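Local coordinates for protein D-glycero-beta-D-manno-heptose-1,7-bisphosphate 7-phosphatase (Mesorhizobium loti, PDB 2O2X) that removes the C-7 phosphate from D-glycero-beta-D-manno-heptose 1,7-bisphosphate in a magnesium-dependent step of ADP-heptose biosynthesis, at residues P74-S82 with M135-A146; L154-L164 with A173-V181. One frame throughout, in Å; residues are numbered along the deposited sequence.

Interaction 1 of 2, residues P74-S82 with M135-A146; sequences PVVVVTNQS and MRKPNPGMLVEA
V76 meets A146 where a central strand of the HAD-type Rossmann-like sheet is covered by the start of helix 141-150, V76 CG1 lying 3.9 Å from A146 CB. Residues 141-146 run nearly antiparallel to strand 75-80, the axes 9.1 Å apart at 152°, and F35 of the adjacent strand touches both V76 and A146. Two residues on, V78 also faces the helix: its CG1 packs on M142 CB at 3.8 Å, the side chains running past one another in opposite senses, while CG2 approaches L143 CD1. The backbone of V78 adds a polar hold, since K137 NZ donates to V78 O over 2.9 Å from above the carbonyl plane. The K137 chain bends at chi3 (-67°) to bring NZ there; the same nitrogen forms salt bridges with D37 and D166 and donates to a water that accepts from N80 N, a second tie to the strand. T79 turns its side chain from this face; its OG1 accepts a bond from Q81 NE2, and its backbone borders the selenium and CE of M142. T79 and K137 probably stabilise the phosphoryl group, as in relatives, consistent with the contact bringing together two sides of the phosphate site. N80 grips the K137 backbone twice: OD1 takes K137 N in its carbonyl plane, on a lone pair, at 3.1 Å, and ND2 gives to K137 O at 2.9 Å, that oxygen lying close to the amide plane. An alanine here would remove both bonds and is likely to leave the peptide groups of K137 without these mates and its loop less firmly set against the strand. N80 ND2 also lies over one face of the R136 guanidinium, and M142 CE comes to 3.5 Å from N80 OD1.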
ATOM      1  N   PRO A  74      -9.020  -4.946   6.448  1.00 10.50           N
ATOM      2  CA  PRO A  74      -8.579  -3.578   6.168  1.00  9.12           C
ATOM      3  C   PRO A  74      -7.612  -3.516   4.975  1.00  9.89           C
ATOM      4  O   PRO A  74      -6.747  -4.406   4.811  1.00 10.39           O
ATOM      5  CB  PRO A  74      -7.867  -3.155   7.453  1.00 10.24           C
ATOM      6  CG  PRO A  74      -7.564  -4.395   8.142  1.00 14.49           C
ATOM      7  CD  PRO A  74      -8.558  -5.410   7.766  1.00 13.13           C
ATOM      8  N   VAL A  75      -7.771  -2.470   4.172  1.00  7.27           N
ATOM      9  CA  VAL A  75      -6.893  -2.184   3.048  1.00  8.18           C
ATOM     10  C   VAL A  75      -6.014  -1.005   3.404  1.00  8.06           C
ATOM     11  O   VAL A  75      -6.497   0.076   3.729  1.00  7.83           O
ATOM     12  CB  VAL A  75      -7.699  -1.922   1.771  1.00  7.98           C
ATOM     13  CG1 VAL A  75      -6.766  -1.547   0.625  1.00  9.17           C
ATOM     14  CG2 VAL A  75      -8.593  -3.146   1.401  1.00  9.91           C
ATOM     15  N   VAL A  76      -4.704  -1.234   3.397  1.00  8.30           N
ATOM     16  CA  VAL A  76      -3.725  -0.273   3.871  1.00  7.24           C
ATOM     17  C   VAL A  76      -2.784   0.107   2.745  1.00  7.02           C
ATOM     18  O   VAL A  76      -2.075  -0.738   2.196  1.00  8.19           O
ATOM     19  CB  VAL A  76      -2.920  -0.810   5.071  1.00  7.71           C
ATOM     20  CG1 VAL A  76      -1.913   0.207   5.546  1.00  9.72           C
ATOM     21  CG2 VAL A  76      -3.863  -1.230   6.220  1.00  7.82           C
ATOM     22  N   VAL A  77      -2.805   1.395   2.380  1.00  7.55           N
ATOM     23  CA  VAL A  77      -1.925   1.916   1.321  1.00  7.48           C
ATOM     24  C   VAL A  77      -0.602   2.272   1.961  1.00  7.84           C
ATOM     25  O   VAL A  77      -0.581   3.000   2.949  1.00  8.09           O
ATOM     26  CB  VAL A  77      -2.541   3.130   0.628  1.00  8.13           C
ATOM     27  CG1 VAL A  77      -1.564   3.692  -0.430  1.00  9.59           C
ATOM     28  CG2 VAL A  77      -3.883   2.753  -0.026  1.00  8.98           C
ATOM     29  N   VAL A  78       0.494   1.768   1.419  1.00  7.57           N
ATOM     30  CA  VAL A  78       1.853   2.053   1.942  1.00  6.94           C
ATOM     31  C   VAL A  78       2.689   2.512   0.748  1.00 10.46           C
ATOM     32  O   VAL A  78       2.946   1.755  -0.187  1.00  9.62           O
ATOM     33  CB  VAL A  78       2.514   0.852   2.676  1.00  7.98           C
ATOM     34  CG1 VAL A  78       1.853   0.645   4.003  1.00  9.29           C
ATOM     35  CG2 VAL A  78       2.460  -0.439   1.837  1.00  9.59           C
ATOM     36  N   THR A  79       3.066   3.785   0.738  1.00  6.67           N
ATOM     37  CA  THR A  79       3.628   4.394  -0.487  1.00  6.75           C
ATOM     38  C   THR A  79       4.869   5.215  -0.157  1.00  8.06           C
ATOM     39  O   THR A  79       4.844   6.039   0.754  1.00  8.38           O
ATOM     40  CB  THR A  79       2.575   5.255  -1.245  1.00  9.79           C
ATOM     41  OG1 THR A  79       3.166   5.915  -2.368  1.00  9.77           O
ATOM     42  CG2 THR A  79       1.932   6.308  -0.385  1.00  9.28           C
ATOM     43  N   ASN A  80       5.939   5.011  -0.921  1.00  7.83           N
ATOM     44  CA  ASN A  80       7.092   5.895  -0.895  1.00  6.66           C
ATOM     45  C   ASN A  80       6.800   7.053  -1.861  1.00  9.43           C
ATOM     46  O   ASN A  80       6.389   6.864  -3.002  1.00 11.70           O
ATOM     47  CB  ASN A  80       8.377   5.228  -1.394  1.00  6.55           C
ATOM     48  CG  ASN A  80       8.969   4.151  -0.448  1.00  9.33           C
ATOM     49  OD1 ASN A  80       8.590   4.020   0.720  1.00  8.25           O
ATOM     50  ND2 ASN A  80       9.962   3.401  -0.964  1.00 10.00           N
ATOM     51  N   GLN A  81       7.012   8.269  -1.380  1.00  7.99           N
ATOM     52  CA  GLN A  81       6.835   9.496  -2.134  1.00  7.41           C
ATOM     53  C   GLN A  81       8.132  10.291  -2.152  1.00  7.24           C
ATOM     54  O   GLN A  81       8.216  11.422  -1.618  1.00  9.20           O
ATOM     55  CB  GLN A  81       5.666  10.287  -1.528  1.00 10.11           C
ATOM     56  CG  GLN A  81       4.311   9.582  -1.672  1.00  7.91           C
ATOM     57  CD  GLN A  81       3.764   9.649  -3.076  1.00 10.24           C
ATOM     58  OE1 GLN A  81       3.802  10.708  -3.724  1.00 11.58           O
ATOM     59  NE2 GLN A  81       3.232   8.530  -3.563  1.00 11.26           N
ATOM     60  N   SER A  82       9.156   9.724  -2.781  1.00  9.67           N
ATOM     61  CA  SER A  82      10.488  10.342  -2.782  1.00  9.84           C
ATOM     62  C   SER A  82      10.517  11.678  -3.484  1.00 11.73           C
ATOM     63  O   SER A  82      11.416  12.475  -3.223  1.00 10.08           O
ATOM     64  CB  SER A  82      11.508   9.420  -3.440  1.00 11.88           C
ATOM     65  OG  SER A  82      11.287   9.339  -4.838  1.00 15.47           O
HETATM   66  N   MSE A 135      10.976   3.927   7.712  1.00 11.04           N
HETATM   67  CA  MSE A 135       9.651   3.963   7.087  1.00 11.55           C
HETATM   68  C   MSE A 135       9.691   3.851   5.584  1.00 10.96           C
HETATM   69  O   MSE A 135       8.644   3.731   4.952  1.00 10.60           O
HETATM   70  CB  MSE A 135       8.892   5.229   7.446  1.00 11.91           C
HETATM   71  CG  MSE A 135       8.621   5.346   8.916  1.00 11.68           C
HETATM   72 SE   MSE A 135       7.353   4.040   9.617  0.75 15.99          SE
HETATM   73  CE  MSE A 135       5.927   4.755   9.197  1.00 20.29           C
ATOM     74  N   ARG A 136      10.877   3.901   4.990  1.00  8.76           N
ATOM     75  CA  ARG A 136      10.999   3.897   3.529  1.00  8.75           C
ATOM     76  C   ARG A 136      11.189   2.454   3.081  1.00  8.99           C
ATOM     77  O   ARG A 136      12.179   1.824   3.419  1.00  9.68           O
ATOM     78  CB  ARG A 136      12.167   4.741   3.037  1.00  9.18           C
ATOM     79  CG  ARG A 136      12.241   4.741   1.527  1.00 14.23           C
ATOM     80  CD  ARG A 136      13.532   5.292   0.972  1.00 17.28           C
ATOM     81  NE  ARG A 136      13.624   5.086  -0.467  1.00 25.56           N
ATOM     82  CZ  ARG A 136      14.319   4.117  -1.055  1.00 30.14           C
ATOM     83  NH1 ARG A 136      15.046   3.244  -0.343  1.00 30.96           N
ATOM     84  NH2 ARG A 136      14.316   4.050  -2.388  1.00 31.86           N
ATOM     85  N   LYS A 137      10.248   1.925   2.301  1.00  9.22           N
ATOM     86  CA  LYS A 137      10.372   0.573   1.716  1.00  7.48           C
ATOM     87  C   LYS A 137      11.653   0.575   0.892  1.00  7.79           C
ATOM     88  O   LYS A 137      11.907   1.538   0.180  1.00 10.13           O
ATOM     89  CB  LYS A 137       9.170   0.240   0.840  1.00  9.05           C
ATOM     90  CG  LYS A 137       7.826   0.289   1.521  1.00  8.94           C
ATOM     91  CD  LYS A 137       6.663   0.064   0.536  1.00  8.97           C
ATOM     92  CE  LYS A 137       6.509   1.187  -0.480  1.00 11.21           C
ATOM     93  NZ  LYS A 137       5.418   0.913  -1.499  1.00 12.14           N
ATOM     94  N   PRO A 138      12.451  -0.521   0.947  1.00  9.06           N
ATOM     95  CA  PRO A 138      12.168  -1.849   1.502  1.00  9.26           C
ATOM     96  C   PRO A 138      12.176  -2.036   3.028  1.00  9.04           C
ATOM     97  O   PRO A 138      11.829  -3.130   3.498  1.00 10.58           O
ATOM     98  CB  PRO A 138      13.244  -2.721   0.842  1.00 11.28           C
ATOM     99  CG  PRO A 138      14.410  -1.778   0.753  1.00 12.25           C
ATOM    100  CD  PRO A 138      13.782  -0.483   0.306  1.00 10.59           C
ATOM    101  N   ASN A 139      12.530  -1.023   3.809  1.00  9.84           N
ATOM    102  CA  ASN A 139      12.376  -1.148   5.242  1.00  9.79           C
ATOM    103  C   ASN A 139      10.870  -1.295   5.557  1.00 10.56           C
ATOM    104  O   ASN A 139      10.023  -0.743   4.836  1.00 11.21           O
ATOM    105  CB  ASN A 139      13.010   0.019   5.990  1.00 10.47           C
ATOM    106  CG  ASN A 139      14.512   0.113   5.771  1.00 13.01           C
ATOM    107  OD1 ASN A 139      15.206  -0.894   5.760  1.00 15.97           O
ATOM    108  ND2 ASN A 139      15.008   1.318   5.582  1.00 13.59           N
ATOM    109  N   PRO A 140      10.522  -2.157   6.522  1.00  9.88           N
ATOM    110  CA  PRO A 140       9.129  -2.506   6.818  1.00  9.34           C
ATOM    111  C   PRO A 140       8.352  -1.562   7.735  1.00  9.84           C
ATOM    112  O   PRO A 140       7.229  -1.891   8.132  1.00 10.59           O
ATOM    113  CB  PRO A 140       9.276  -3.858   7.506  1.00 11.52           C
ATOM    114  CG  PRO A 140      10.567  -3.722   8.243  1.00  9.54           C
ATOM    115  CD  PRO A 140      11.459  -2.969   7.312  1.00  9.12           C
ATOM    116  N   GLY A 141       8.895  -0.390   8.023  1.00  9.20           N
ATOM    117  CA  GLY A 141       8.308   0.469   9.054  1.00  8.23           C
ATOM    118  C   GLY A 141       6.854   0.802   8.883  1.00 10.88           C
ATOM    119  O   GLY A 141       6.094   0.837   9.856  1.00 10.01           O
HETATM  120  N   MSE A 142       6.442   1.079   7.651  1.00  8.67           N
HETATM  121  CA  MSE A 142       5.032   1.489   7.457  1.00  7.28           C
HETATM  122  C   MSE A 142       4.090   0.320   7.735  1.00  8.57           C
HETATM  123  O   MSE A 142       2.964   0.502   8.192  1.00  8.62           O
HETATM  124  CB  MSE A 142       4.787   2.025   6.032  1.00  8.33           C
HETATM  125  CG  MSE A 142       5.333   3.397   5.844  1.00  7.93           C
HETATM  126 SE   MSE A 142       4.884   4.184   4.118  0.75  7.95          SE
HETATM  127  CE  MSE A 142       6.077   3.206   3.005  1.00  8.93           C
ATOM    128  N   LEU A 143       4.519  -0.900   7.393  1.00  8.81           N
ATOM    129  CA  LEU A 143       3.708  -2.082   7.668  1.00  9.52           C
ATOM    130  C   LEU A 143       3.641  -2.324   9.175  1.00 11.37           C
ATOM    131  O   LEU A 143       2.580  -2.598   9.716  1.00 10.94           O
ATOM    132  CB  LEU A 143       4.257  -3.331   6.947  1.00  8.72           C
ATOM    133  CG  LEU A 143       4.110  -3.411   5.424  1.00  9.34           C
ATOM    134  CD1 LEU A 143       5.014  -2.428   4.710  1.00 11.41           C
ATOM    135  CD2 LEU A 143       4.362  -4.825   4.969  1.00 12.17           C
ATOM    136  N   VAL A 144       4.784  -2.220   9.837  1.00 10.49           N
ATOM    137  CA  VAL A 144       4.849  -2.433  11.284  1.00 11.95           C
ATOM    138  C   VAL A 144       3.996  -1.377  12.000  1.00  9.93           C
ATOM    139  O   VAL A 144       3.224  -1.697  12.918  1.00 11.00           O
ATOM    140  CB  VAL A 144       6.326  -2.424  11.757  1.00 11.88           C
ATOM    141  CG1 VAL A 144       6.432  -2.372  13.291  1.00 14.69           C
ATOM    142  CG2 VAL A 144       7.047  -3.610  11.201  1.00 13.73           C
ATOM    143  N   GLU A 145       4.074  -0.126  11.556  1.00  9.69           N
ATOM    144  CA  GLU A 145       3.267   0.930  12.168  1.00 11.64           C
ATOM    145  C   GLU A 145       1.768   0.723  11.948  1.00 12.31           C
ATOM    146  O   GLU A 145       0.957   0.869  12.868  1.00 11.60           O
ATOM    147  CB  GLU A 145       3.704   2.279  11.638  1.00 13.14           C
ATOM    148  CG  GLU A 145       3.022   3.477  12.262  1.00 14.61           C
ATOM    149  CD  GLU A 145       3.265   3.632  13.760  1.00 16.86           C
ATOM    150  OE1 GLU A 145       4.299   3.142  14.275  1.00 22.87           O
ATOM    151  OE2 GLU A 145       2.419   4.273  14.412  1.00 20.20           O
ATOM    152  N   ALA A 146       1.366   0.385  10.725  1.00  9.91           N
ATOM    153  CA  ALA A 146      -0.040   0.062  10.469  1.00  9.01           C
ATOM    154  C   ALA A 146      -0.468  -1.097  11.363  1.00  9.89           C
ATOM    155  O   ALA A 146      -1.584  -1.096  11.930  1.00 10.17           O
ATOM    156  CB  ALA A 146      -0.235  -0.291   8.981  1.00  8.85           C
TER
HETATM  157  O   HOH W   1       6.359   3.104  -3.190  1.00 12.16           O

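Interaction 2 of 2, residues L154-L164 with A173-V181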
ATOM      1  N   LEU A 154       0.164  -9.445  11.196  1.00 11.61           N
ATOM      2  CA  LEU A 154       1.076  -9.249  10.060  1.00 10.86           C
ATOM      3  C   LEU A 154       1.475 -10.559   9.401  1.00 13.73           C
ATOM      4  O   LEU A 154       1.632 -10.631   8.184  1.00 13.64           O
ATOM      5  CB  LEU A 154       2.324  -8.471  10.468  1.00 12.07           C
ATOM      6  CG  LEU A 154       2.151  -7.013  10.861  1.00 12.77           C
ATOM      7  CD1 LEU A 154       3.490  -6.437  11.307  1.00 16.88           C
ATOM      8  CD2 LEU A 154       1.555  -6.212   9.710  1.00 11.79           C
ATOM      9  N   GLN A 155       1.585 -11.622  10.180  1.00 13.74           N
ATOM     10  CA  GLN A 155       2.057 -12.880   9.636  1.00 14.08           C
ATOM     11  C   GLN A 155       1.076 -13.429   8.607  1.00 12.64           C
ATOM     12  O   GLN A 155       1.476 -14.105   7.688  1.00 15.11           O
ATOM     13  CB  GLN A 155       2.301 -13.887  10.770  1.00 15.20           C
ATOM     14  CG  GLN A 155       3.457 -13.502  11.693  1.00 23.20           C
ATOM     15  CD  GLN A 155       3.170 -12.307  12.607  1.00 36.62           C
ATOM     16  OE1 GLN A 155       2.010 -11.989  12.929  1.00 41.95           O
ATOM     17  NE2 GLN A 155       4.239 -11.635  13.027  1.00 46.05           N
ATOM     18  N   ARG A 156      -0.214 -13.122   8.751  1.00 11.19           N
ATOM     19  CA  ARG A 156      -1.227 -13.572   7.799  1.00 12.43           C
ATOM     20  C   ARG A 156      -1.589 -12.515   6.741  1.00 11.42           C
ATOM     21  O   ARG A 156      -2.417 -12.779   5.883  1.00 11.28           O
ATOM     22  CB  ARG A 156      -2.485 -14.024   8.538  1.00 14.52           C
ATOM     23  CG  ARG A 156      -2.231 -15.187   9.508  1.00 19.27           C
ATOM     24  CD  ARG A 156      -3.526 -15.694  10.133  1.00 21.77           C
ATOM     25  NE  ARG A 156      -4.439 -16.241   9.136  1.00 31.84           N
ATOM     26  CZ  ARG A 156      -5.728 -15.908   8.986  1.00 39.89           C
ATOM     27  NH1 ARG A 156      -6.325 -15.003   9.776  1.00 39.75           N
ATOM     28  NH2 ARG A 156      -6.441 -16.502   8.029  1.00 44.22           N
ATOM     29  N   SER A 157      -0.991 -11.321   6.814  1.00 11.18           N
ATOM     30  CA  SER A 157      -1.291 -10.239   5.868  1.00 10.45           C
ATOM     31  C   SER A 157      -0.673 -10.495   4.515  1.00  8.26           C
ATOM     32  O   SER A 157       0.213 -11.346   4.355  1.00 10.25           O
ATOM     33  CB  SER A 157      -0.795  -8.905   6.454  1.00  9.98           C
ATOM     34  OG  SER A 157      -1.541  -8.583   7.632  1.00  9.45           O
ATOM     35  N   LEU A 158      -1.178  -9.763   3.517  1.00  7.41           N
ATOM     36  CA  LEU A 158      -0.685  -9.862   2.155  1.00  8.81           C
ATOM     37  C   LEU A 158      -0.261  -8.481   1.697  1.00  8.60           C
ATOM     38  O   LEU A 158      -0.751  -7.482   2.205  1.00  9.29           O
ATOM     39  CB  LEU A 158      -1.828 -10.340   1.259  1.00 10.89           C
ATOM     40  CG  LEU A 158      -2.552 -11.626   1.706  1.00  9.74           C
ATOM     41  CD1 LEU A 158      -3.694 -11.900   0.727  1.00 13.94           C
ATOM     42  CD2 LEU A 158      -1.604 -12.809   1.765  1.00 13.84           C
ATOM     43  N   ILE A 159       0.668  -8.437   0.745  1.00  8.09           N
ATOM     44  CA  ILE A 159       1.089  -7.180   0.140  1.00  6.42           C
ATOM     45  C   ILE A 159       1.091  -7.343  -1.375  1.00  6.90           C
ATOM     46  O   ILE A 159       1.422  -8.427  -1.890  1.00  8.75           O
ATOM     47  CB  ILE A 159       2.458  -6.676   0.635  1.00  7.06           C
ATOM     48  CG1 ILE A 159       2.750  -5.252   0.086  1.00  9.23           C
ATOM     49  CG2 ILE A 159       3.588  -7.688   0.356  1.00  9.13           C
ATOM     50  CD1 ILE A 159       3.764  -4.452   0.878  1.00  8.88           C
ATOM     51  N   VAL A 160       0.696  -6.283  -2.081  1.00  6.80           N
ATOM     52  CA  VAL A 160       0.709  -6.218  -3.539  1.00  7.56           C
ATOM     53  C   VAL A 160       1.413  -4.926  -3.939  1.00  7.91           C
ATOM     54  O   VAL A 160       1.113  -3.854  -3.403  1.00  8.37           O
ATOM     55  CB  VAL A 160      -0.704  -6.232  -4.094  1.00  7.37           C
ATOM     56  CG1 VAL A 160      -0.637  -6.298  -5.617  1.00  8.84           C
ATOM     57  CG2 VAL A 160      -1.515  -7.363  -3.478  1.00  9.15           C
ATOM     58  N   GLY A 161       2.361  -5.008  -4.856  1.00  7.32           N
ATOM     59  CA  GLY A 161       3.010  -3.842  -5.424  1.00  7.00           C
ATOM     60  C   GLY A 161       3.743  -4.176  -6.700  1.00  7.94           C
ATOM     61  O   GLY A 161       3.846  -5.369  -7.029  1.00  8.81           O
ATOM     62  N   ASP A 162       4.286  -3.174  -7.390  1.00 11.55           N
ATOM     63  CA  ASP A 162       4.994  -3.453  -8.644  1.00 11.53           C
ATOM     64  C   ASP A 162       6.489  -3.329  -8.526  1.00 11.65           C
ATOM     65  O   ASP A 162       7.192  -3.449  -9.527  1.00 11.56           O
ATOM     66  CB  ASP A 162       4.453  -2.601  -9.815  1.00 12.35           C
ATOM     67  CG  ASP A 162       5.015  -1.189  -9.865  1.00 20.50           C
ATOM     68  OD1 ASP A 162       5.187  -0.584  -8.813  1.00 22.24           O
ATOM     69  OD2 ASP A 162       5.223  -0.698 -10.991  1.00 33.67           O
ATOM     70  N   LYS A 163       6.988  -3.110  -7.311  1.00 10.61           N
ATOM     71  CA  LYS A 163       8.429  -2.981  -7.104  1.00 12.92           C
ATOM     72  C   LYS A 163       8.938  -4.044  -6.145  1.00 10.87           C
ATOM     73  O   LYS A 163       8.248  -4.465  -5.228  1.00 10.12           O
ATOM     74  CB  LYS A 163       8.766  -1.559  -6.650  1.00 15.63           C
ATOM     75  CG  LYS A 163       8.611  -0.581  -7.853  1.00 22.38           C
ATOM     76  CD  LYS A 163       8.482   0.896  -7.512  1.00 25.27           C
ATOM     77  CE  LYS A 163       7.990   1.712  -8.752  1.00 25.34           C
ATOM     78  NZ  LYS A 163       6.476   1.750  -8.955  1.00 18.58           N
ATOM     79  N   LEU A 164      10.168  -4.488  -6.365  1.00 12.37           N
ATOM     80  CA  LEU A 164      10.790  -5.451  -5.462  1.00 11.88           C
ATOM     81  C   LEU A 164      10.801  -4.949  -4.020  1.00  9.30           C
ATOM     82  O   LEU A 164      10.638  -5.744  -3.096  1.00  9.86           O
ATOM     83  CB  LEU A 164      12.210  -5.791  -5.904  1.00 15.22           C
ATOM     84  CG  LEU A 164      12.836  -6.979  -5.160  1.00 20.14           C
ATOM     85  CD1 LEU A 164      12.027  -8.267  -5.363  1.00 24.64           C
ATOM     86  CD2 LEU A 164      14.270  -7.178  -5.654  1.00 22.44           C
ATOM     87  N   ALA A 173       8.625  -7.474   7.294  1.00 11.90           N
ATOM     88  CA  ALA A 173       7.555  -7.236   8.254  1.00 11.23           C
ATOM     89  C   ALA A 173       6.976  -8.533   8.835  1.00 12.60           C
ATOM     90  O   ALA A 173       6.156  -8.487   9.753  1.00 14.41           O
ATOM     91  CB  ALA A 173       6.430  -6.393   7.591  1.00 11.77           C
ATOM     92  N   GLY A 174       7.353  -9.672   8.274  1.00 11.41           N
ATOM     93  CA  GLY A 174       6.881 -10.960   8.766  1.00 12.47           C
ATOM     94  C   GLY A 174       5.751 -11.591   7.965  1.00 11.57           C
ATOM     95  O   GLY A 174       5.201 -12.619   8.357  1.00 12.69           O
ATOM     96  N   LEU A 175       5.384 -10.998   6.836  1.00 10.11           N
ATOM     97  CA  LEU A 175       4.389 -11.606   5.960  1.00 10.33           C
ATOM     98  C   LEU A 175       4.982 -12.861   5.313  1.00 10.00           C
ATOM     99  O   LEU A 175       6.204 -13.011   5.291  1.00 11.80           O
ATOM    100  CB  LEU A 175       3.935 -10.633   4.864  1.00 10.77           C
ATOM    101  CG  LEU A 175       2.932  -9.547   5.262  1.00  8.89           C
ATOM    102  CD1 LEU A 175       3.478  -8.584   6.309  1.00 10.58           C
ATOM    103  CD2 LEU A 175       2.493  -8.803   4.009  1.00 10.83           C
ATOM    104  N   ALA A 176       4.123 -13.726   4.794  1.00 10.89           N
ATOM    105  CA  ALA A 176       4.539 -14.951   4.109  1.00 10.22           C
ATOM    106  C   ALA A 176       4.362 -14.943   2.592  1.00 10.33           C
ATOM    107  O   ALA A 176       4.904 -15.823   1.896  1.00 10.94           O
ATOM    108  CB  ALA A 176       3.778 -16.127   4.681  1.00 12.89           C
ATOM    109  N   GLN A 177       3.595 -13.970   2.087  1.00 10.06           N
ATOM    110  CA  GLN A 177       3.287 -13.893   0.673  1.00 11.37           C
ATOM    111  C   GLN A 177       3.105 -12.467   0.246  1.00 10.37           C
ATOM    112  O   GLN A 177       2.575 -11.649   0.995  1.00  9.45           O
ATOM    113  CB  GLN A 177       1.950 -14.569   0.372  1.00 12.94           C
ATOM    114  CG  GLN A 177       1.924 -16.047   0.520  1.00 19.32           C
ATOM    115  CD  GLN A 177       0.623 -16.605   0.003  1.00 12.78           C
ATOM    116  OE1 GLN A 177       0.574 -17.155  -1.099  1.00 15.35           O
ATOM    117  NE2 GLN A 177      -0.458 -16.459   0.794  1.00 12.94           N
ATOM    118  N   GLY A 178       3.497 -12.192  -0.988  1.00  9.13           N
ATOM    119  CA  GLY A 178       3.132 -10.961  -1.664  1.00 10.86           C
ATOM    120  C   GLY A 178       2.955 -11.232  -3.142  1.00 11.73           C
ATOM    121  O   GLY A 178       3.429 -12.252  -3.655  1.00  9.57           O
ATOM    122  N   TRP A 179       2.255 -10.333  -3.830  1.00  9.07           N
ATOM    123  CA  TRP A 179       2.002 -10.422  -5.272  1.00 10.19           C
ATOM    124  C   TRP A 179       2.725  -9.291  -5.948  1.00  8.51           C
ATOM    125  O   TRP A 179       2.592  -8.113  -5.563  1.00  8.90           O
ATOM    126  CB  TRP A 179       0.487 -10.377  -5.558  1.00  9.69           C
ATOM    127  CG  TRP A 179      -0.143 -11.720  -5.562  1.00  8.29           C
ATOM    128  CD1 TRP A 179      -0.431 -12.487  -6.667  1.00  8.60           C
ATOM    129  CD2 TRP A 179      -0.485 -12.515  -4.427  1.00 10.34           C
ATOM    130  NE1 TRP A 179      -0.961 -13.683  -6.283  1.00 12.46           N
ATOM    131  CE2 TRP A 179      -0.997 -13.735  -4.920  1.00 12.33           C
ATOM    132  CE3 TRP A 179      -0.416 -12.313  -3.029  1.00 13.19           C
ATOM    133  CZ2 TRP A 179      -1.450 -14.766  -4.067  1.00 12.80           C
ATOM    134  CZ3 TRP A 179      -0.855 -13.352  -2.187  1.00 14.48           C
ATOM    135  CH2 TRP A 179      -1.365 -14.550  -2.727  1.00 12.32           C
ATOM    136  N   LEU A 180       3.529  -9.632  -6.937  1.00  8.38           N
ATOM    137  CA  LEU A 180       4.299  -8.642  -7.655  1.00  7.51           C
ATOM    138  C   LEU A 180       3.668  -8.349  -8.997  1.00  7.02           C
ATOM    139  O   LEU A 180       3.693  -9.153  -9.941  1.00  8.63           O
ATOM    140  CB  LEU A 180       5.743  -9.118  -7.795  1.00  9.56           C
ATOM    141  CG  LEU A 180       6.751  -8.206  -8.479  1.00  8.80           C
ATOM    142  CD1 LEU A 180       6.928  -6.921  -7.707  1.00  9.99           C
ATOM    143  CD2 LEU A 180       8.101  -8.912  -8.570  1.00 10.86           C
ATOM    144  N   VAL A 181       3.074  -7.174  -9.072  1.00  7.29           N
ATOM    145  CA  VAL A 181       2.462  -6.695 -10.320  1.00  8.82           C
ATOM    146  C   VAL A 181       3.467  -6.747 -11.452  1.00  8.85           C
ATOM    147  O   VAL A 181       4.538  -6.174 -11.329  1.00 10.30           O
ATOM    148  CB  VAL A 181       1.968  -5.252 -10.126  1.00  8.67           C
ATOM    149  CG1 VAL A 181       1.515  -4.626 -11.461  1.00  8.99           C
ATOM    150  CG2 VAL A 181       0.836  -5.230  -9.111  1.00 12.24           C
TER
HETATM  151  O   HOH W   2       1.238 -13.713   4.962  1.00 12.28           O
HETATM  152  O   HOH W   3       7.173  -5.569 -11.387  1.00 14.49           O
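W179 N donates to I159 O at 2.8 Å, the first rung of a parallel ladder between strands 158-161 and 177-181, joined through helix 164-172 as a beta-alpha-beta unit of the HAD Rossmann-like fold. G161 N then bonds to W179 O at 3.2 Å, and V181 N closes the ladder on G161 O at 2.8 Å. On one face of the sheet V160 CG1 meets V181 CG2 and L158 CD2 lies near the plane of the W179 ring at its edge, 4.1 Å from CZ3; helix 199-211 covers L158 and W179. On the other face G178 brings its bare CA against I159 CG2, where a CB would clash. Before I159 the hydrogen-bonded ladder gives way to side-chain packing: L175, with CG beside its backbone N (chi1 -78°), spreads CD1 toward L154 O and CD2 along the backbone of S157 and L158, CD2 reaching I159 CG2 at 4.0 Å with the two side chains set roughly perpendicular. Before L175, G174 ends the preceding helix in a Schellman motif whose positive phi suits glycine, and its carbonyl takes a CA-H...O contact from Q155. A water joins Q155 O, S157 O and A176 N. Beyond the other end, D162 CB rests on V181 CB at 3.6 Å. By similarity D162 and K163 bind magnesium; K163 NZ forms a salt bridge to the syn lone pair of D162 OD1, and another to D45. A second water donates to D162 O and, at 2.7 Å, to V181 O.

Overall arrangement
Both interactions belong to one sheet, where strand 34-36 lies between 75-80 and 158-161, and their centres are about 11 Å apart. Interaction 1 is the more buried: a helix and its preceding loop cover a strand, with apolar packing at one end and side-chain hydrogen bonds at the pocket end. Interaction 2 pairs neighbouring strands mainly through backbone bonds, with waters bridging backbone atoms at both ends; that of interaction 1 meets the K137 amine. They touch directly where L143 CD2 packs on A173 CB at 3.7 Å and nears L175. D166 connects their polar ends, forming a salt bridge with K137 and accepting from K163 N, so both lead to the probable phosphate and magnesium site around D37.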